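Endonuclease/exonuclease/phosphatase domain-containing protein (Enterococcus faecalis, PDB 3L1W) is of unknown function but belongs to the endonuclease/exonuclease/phosphatase family and may act as a nuclease, possibly a 3'-5' RNA exonuclease. Local coordinates at residues W18-S21 / F22-A26; S94-P97 / Q98-S101. All blocks are in the same frame, centred on the assembly; numbering follows the deposited sequence.

Contact 1 (W18-S21 / F22-A26); sequences WQWS and FRKEA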
loop_
_atom_site.group_PDB
_atom_site.type_symbol
_atom_site.label_atom_id
_atom_site.label_comp_id
_atom_site.label_asym_id
_atom_site.label_seq_id
_atom_site.Cartn_x
_atom_site.Cartn_y
_atom_site.Cartn_z
ATOM N N TRP A 18 -3.681 -20.608 -12.379
ATOM C CA TRP A 18 -3.575 -19.648 -11.283
ATOM C C TRP A 18 -3.563 -20.390 -9.946
ATOM O O TRP A 18 -3.977 -19.857 -8.919
ATOM C CB TRP A 18 -4.708 -18.607 -11.355
ATOM C CG TRP A 18 -4.405 -17.257 -10.720
ATOM C CD1 TRP A 18 -5.224 -16.546 -9.886
ATOM C CD2 TRP A 18 -3.207 -16.470 -10.868
ATOM N NE1 TRP A 18 -4.614 -15.365 -9.510
ATOM C CE2 TRP A 18 -3.377 -15.298 -10.099
ATOM C CE3 TRP A 18 -2.010 -16.641 -11.577
ATOM C CZ2 TRP A 18 -2.391 -14.308 -10.012
ATOM C CZ3 TRP A 18 -1.037 -15.654 -11.491
ATOM C CH2 TRP A 18 -1.234 -14.507 -10.714
ATOM N N GLN A 19 -3.080 -21.630 -9.959
ATOM C CA GLN A 19 -2.832 -22.320 -8.695
ATOM C C GLN A 19 -1.606 -21.727 -7.988
ATOM O O GLN A 19 -0.903 -20.882 -8.540
ATOM C CB GLN A 19 -2.667 -23.823 -8.901
ATOM C CG GLN A 19 -1.500 -24.213 -9.763
ATOM C CD GLN A 19 -1.507 -25.702 -10.072
ATOM O OE1 GLN A 19 -2.289 -26.170 -10.899
ATOM N NE2 GLN A 19 -0.642 -26.453 -9.399
ATOM N N TRP A 20 -1.368 -22.165 -6.761
ATOM C CA TRP A 20 -0.359 -21.537 -5.910
ATOM C C TRP A 20 0.991 -21.313 -6.599
ATOM O O TRP A 20 1.604 -20.255 -6.443
ATOM C CB TRP A 20 -0.174 -22.342 -4.622
ATOM C CG TRP A 20 0.888 -21.802 -3.686
ATOM C CD1 TRP A 20 2.107 -22.357 -3.436
ATOM C CD2 TRP A 20 0.810 -20.619 -2.865
ATOM N NE1 TRP A 20 2.798 -21.594 -2.522
ATOM C CE2 TRP A 20 2.029 -20.521 -2.164
ATOM C CE3 TRP A 20 -0.157 -19.625 -2.680
ATOM C CZ2 TRP A 20 2.293 -19.486 -1.266
ATOM C CZ3 TRP A 20 0.105 -18.597 -1.788
ATOM C CH2 TRP A 20 1.323 -18.531 -1.096
ATOM N N SER A 21 1.472 -22.304 -7.338
ATOM C CA SER A 21 2.783 -22.167 -7.967
ATOM C C SER A 21 2.893 -20.861 -8.760
ATOM O O SER A 21 3.941 -20.223 -8.779
ATOM C CB SER A 21 3.086 -23.368 -8.870
ATOM O OG SER A 21 2.187 -23.415 -9.959
ATOM N N PHE A 22 1.803 -20.456 -9.403
ATOM C CA PHE A 22 1.812 -19.251 -10.228
ATOM C C PHE A 22 1.614 -17.967 -9.431
ATOM O O PHE A 22 1.943 -16.887 -9.914
ATOM C CB PHE A 22 0.734 -19.340 -11.304
ATOM C CG PHE A 22 0.885 -20.519 -12.207
ATOM C CD1 PHE A 22 1.687 -20.444 -13.331
ATOM C CD2 PHE A 22 0.229 -21.710 -11.931
ATOM C CE1 PHE A 22 1.834 -21.527 -14.169
ATOM C CE2 PHE A 22 0.374 -22.807 -12.769
ATOM C CZ PHE A 22 1.175 -22.714 -13.887
ATOM N N ARG A 23 1.077 -18.091 -8.218
ATOM C CA ARG A 23 0.691 -16.941 -7.397
ATOM C C ARG A 23 1.668 -16.661 -6.257
ATOM O O ARG A 23 1.640 -15.585 -5.660
ATOM C CB ARG A 23 -0.699 -17.182 -6.771
ATOM C CG ARG A 23 -1.797 -17.414 -7.774
ATOM C CD ARG A 23 -3.165 -17.530 -7.104
ATOM N NE ARG A 23 -3.326 -18.766 -6.330
ATOM C CZ ARG A 23 -3.340 -18.826 -5.001
ATOM N NH1 ARG A 23 -3.206 -17.722 -4.278
ATOM N NH2 ARG A 23 -3.500 -19.995 -4.390
ATOM N N LYS A 24 2.498 -17.639 -5.923
ATOM C CA LYS A 24 3.312 -17.556 -4.713
ATOM C C LYS A 24 4.194 -16.308 -4.654
ATOM O O LYS A 24 4.280 -15.659 -3.613
ATOM C CB LYS A 24 4.160 -18.824 -4.532
ATOM C CG LYS A 24 5.019 -19.174 -5.725
ATOM C CD LYS A 24 5.744 -20.505 -5.527
ATOM C CE LYS A 24 6.393 -20.983 -6.830
ATOM N NZ LYS A 24 7.038 -22.320 -6.687
ATOM N N GLU A 25 4.855 -15.971 -5.759
ATOM C CA GLU A 25 5.730 -14.796 -5.747
ATOM C C GLU A 25 4.932 -13.531 -5.445
ATOM O O GLU A 25 5.342 -12.706 -4.627
ATOM C CB GLU A 25 6.488 -14.655 -7.074
ATOM C CG GLU A 25 7.507 -15.755 -7.314
ATOM C CD GLU A 25 8.940 -15.250 -7.256
ATOM O OE1 GLU A 25 9.404 -14.651 -8.254
ATOM O OE2 GLU A 25 9.602 -15.459 -6.215
ATOM N N ALA A 26 3.781 -13.386 -6.096
ATOM C CA ALA A 26 2.955 -12.204 -5.914
ATOM C C ALA A 26 2.430 -12.116 -4.486
ATOM O O ALA A 26 2.425 -11.045 -3.885
ATOM C CB ALA A 26 1.802 -12.195 -6.916
HETATM O O HOH W 1 5.136 -17.583 -8.365
#

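Contact 2 (S94-P97 / Q98-S101); sequences SETP and QQPS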
loop_
_atom_site.group_PDB
_atom_site.type_symbol
_atom_site.label_atom_id
_atom_site.label_comp_id
_atom_site.label_asym_id
_atom_site.label_seq_id
_atom_site.Cartn_x
_atom_site.Cartn_y
_atom_site.Cartn_z
ATOM N N SER A 94 -14.406 -28.190 17.725
ATOM C CA SER A 94 -15.220 -29.384 17.838
ATOM C C SER A 94 -15.592 -29.605 19.290
ATOM O O SER A 94 -15.257 -28.792 20.155
ATOM C CB SER A 94 -14.425 -30.590 17.359
ATOM O OG SER A 94 -13.423 -30.918 18.308
ATOM N N GLU A 95 -16.261 -30.721 19.561
ATOM C CA GLU A 95 -16.635 -31.062 20.929
ATOM C C GLU A 95 -15.471 -31.699 21.693
ATOM O O GLU A 95 -15.569 -31.973 22.891
ATOM C CB GLU A 95 -17.879 -31.955 20.933
ATOM C CG GLU A 95 -19.092 -31.218 20.352
ATOM C CD GLU A 95 -20.376 -32.008 20.422
ATOM O OE1 GLU A 95 -20.312 -33.253 20.502
ATOM O OE2 GLU A 95 -21.453 -31.374 20.388
ATOM N N THR A 96 -14.365 -31.916 20.988
ATOM C CA THR A 96 -13.138 -32.416 21.593
ATOM C C THR A 96 -11.946 -31.640 21.028
ATOM O O THR A 96 -11.193 -32.142 20.184
ATOM C CB THR A 96 -12.959 -33.912 21.338
ATOM O OG1 THR A 96 -12.882 -34.152 19.928
ATOM C CG2 THR A 96 -14.139 -34.677 21.910
ATOM N N PRO A 97 -11.768 -30.404 21.506
ATOM C CA PRO A 97 -10.810 -29.465 20.913
ATOM C C PRO A 97 -9.343 -29.917 20.897
ATOM O O PRO A 97 -8.575 -29.408 20.088
ATOM C CB PRO A 97 -10.976 -28.213 21.781
ATOM C CG PRO A 97 -12.354 -28.284 22.273
ATOM C CD PRO A 97 -12.604 -29.754 22.529
ATOM N N GLN A 98 -8.954 -30.851 21.758
ATOM C CA GLN A 98 -7.547 -31.233 21.808
ATOM C C GLN A 98 -7.160 -32.328 20.819
ATOM O O GLN A 98 -5.985 -32.670 20.699
ATOM C CB GLN A 98 -7.132 -31.619 23.235
ATOM C CG GLN A 98 -6.653 -30.427 24.052
ATOM C CD GLN A 98 -7.728 -29.377 24.239
ATOM O OE1 GLN A 98 -7.613 -28.252 23.743
ATOM N NE2 GLN A 98 -8.786 -29.740 24.948
ATOM N N GLN A 99 -8.141 -32.874 20.107
ATOM C CA GLN A 99 -7.861 -33.947 19.164
ATOM C C GLN A 99 -8.423 -33.613 17.799
ATOM O O GLN A 99 -9.456 -32.962 17.705
ATOM C CB GLN A 99 -8.506 -35.259 19.627
ATOM C CG GLN A 99 -8.513 -35.490 21.118
ATOM C CD GLN A 99 -9.650 -36.402 21.533
ATOM O OE1 GLN A 99 -10.119 -36.353 22.671
ATOM N NE2 GLN A 99 -10.113 -37.230 20.601
ATOM N N PRO A 100 -7.754 -34.080 16.737
ATOM C CA PRO A 100 -8.292 -33.949 15.379
ATOM C C PRO A 100 -9.704 -34.515 15.339
ATOM O O PRO A 100 -9.922 -35.692 15.660
ATOM C CB PRO A 100 -7.343 -34.808 14.546
ATOM C CG PRO A 100 -6.056 -34.781 15.305
ATOM C CD PRO A 100 -6.435 -34.737 16.753
ATOM N N SER A 101 -10.658 -33.673 14.970
ATOM C CA SER A 101 -12.070 -34.016 15.101
ATOM C C SER A 101 -12.929 -33.029 14.329
ATOM O O SER A 101 -12.454 -31.971 13.926
ATOM C CB SER A 101 -12.469 -34.009 16.577
ATOM O OG SER A 101 -12.037 -32.808 17.207
#

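Contact 1 (W18-S21 / F22-A26)
Trp20 and Lys24 meet through the backbone in the first turn of helix 20-34, where segment 18-21 runs straight into 22-26. Trp20 O accepts two hydrogen bonds, one from Lys24 N at 2.8 Å and one from Arg23 N. One residue earlier, Gln19 O receives Phe22 N at 2.9 Å. A water accepts from Glu25 N and donates to Ser21 O, bridging a place where the direct helical bond is absent.

Arg23 reaches back across Trp18. With chi1 at -59° and chi2 extended, it lays CG and CD over one indole face, CD being 3.5 Å from the centroid of the five-membered ring of Trp18 in a CH-pi contact. The bend at chi3 (-70°) then turns Arg23 NE to Trp18 O, 2.9 Å away, in a weak, bent bond. The guanidinium end leaves the segments, NH1 bonding to the carbonyls of Val8 and Pro239 and NH2 to that of Arg9, while NH2 also passes the edge of the Trp20 ring. Lys24 CB covers a face of that ring, offset toward its rim, and Trp20 NE1 bonds to Asp51 OD2.

The contact thus forms the N-terminal turn of helix 20-34, the helix of the beta-alpha-beta unit made with strands 2-7 and 38-44 in this member of the DNase I-like family.

Contact 2 (S94-P97 / Q98-S101)
Ser94 and Ser101 face each other where the chain doubles back, their hydroxyls 2.6 Å apart (OG to OG) in a short hydrogen bond donated by Ser94. This is the tight side of the loop. Ser94 OG also accepts from Thr96 N at 3.0 Å, an ST turn, so the one hydroxyl ties together both arms. With chi1 at 50°, Ser101 OG sits between its own backbone N and carbonyl carbon, and from there it donates to Gln99 O at 2.6 Å, approaching tilted from the carbonyl plane. Thr96 OG1 lies 3.2 Å from Ser101 OG. Next to this polar cluster a type I beta turn runs from Thr96 to Gln99, closed by a nearly straight bond from Gln99 N to Thr96 O of 3.1 Å.

The outer side is looser. The extended chain of Gln99 merely passes Thr96, with CD 4.1 Å from Thr96 CB, and the exposed Gln98 bends back at chi2 beside the Pro97 carbonyl carbon.

The loop joins strand 83-92 to strand 111-119. Pro97 rests on Val147 and Glu151 of helix 138-151 and on Phe91, while Ser101 lies against Trp92, so the turn is seated between that helix and the end of strand 83-92.

In the fold
Both contacts are local, yet they show two kinds of short-range contact within a chain. Contact 1 is partly buried and lies at the start of a helix that links two strands of one sheet; contact 2 is a surface loop between two strands of the other. They share no helix or strand, and their centres lie about 32 Å apart. The chemistry follows the setting: contact 1 joins large aromatic faces to aliphatic chains and sends its arginine to neighbouring loops, whereas contact 2 relies on small hydroxyls and backbone groups within the loop itself. One at a helix, one at a loop, they are attached to different sheets of a DNase I-like fold.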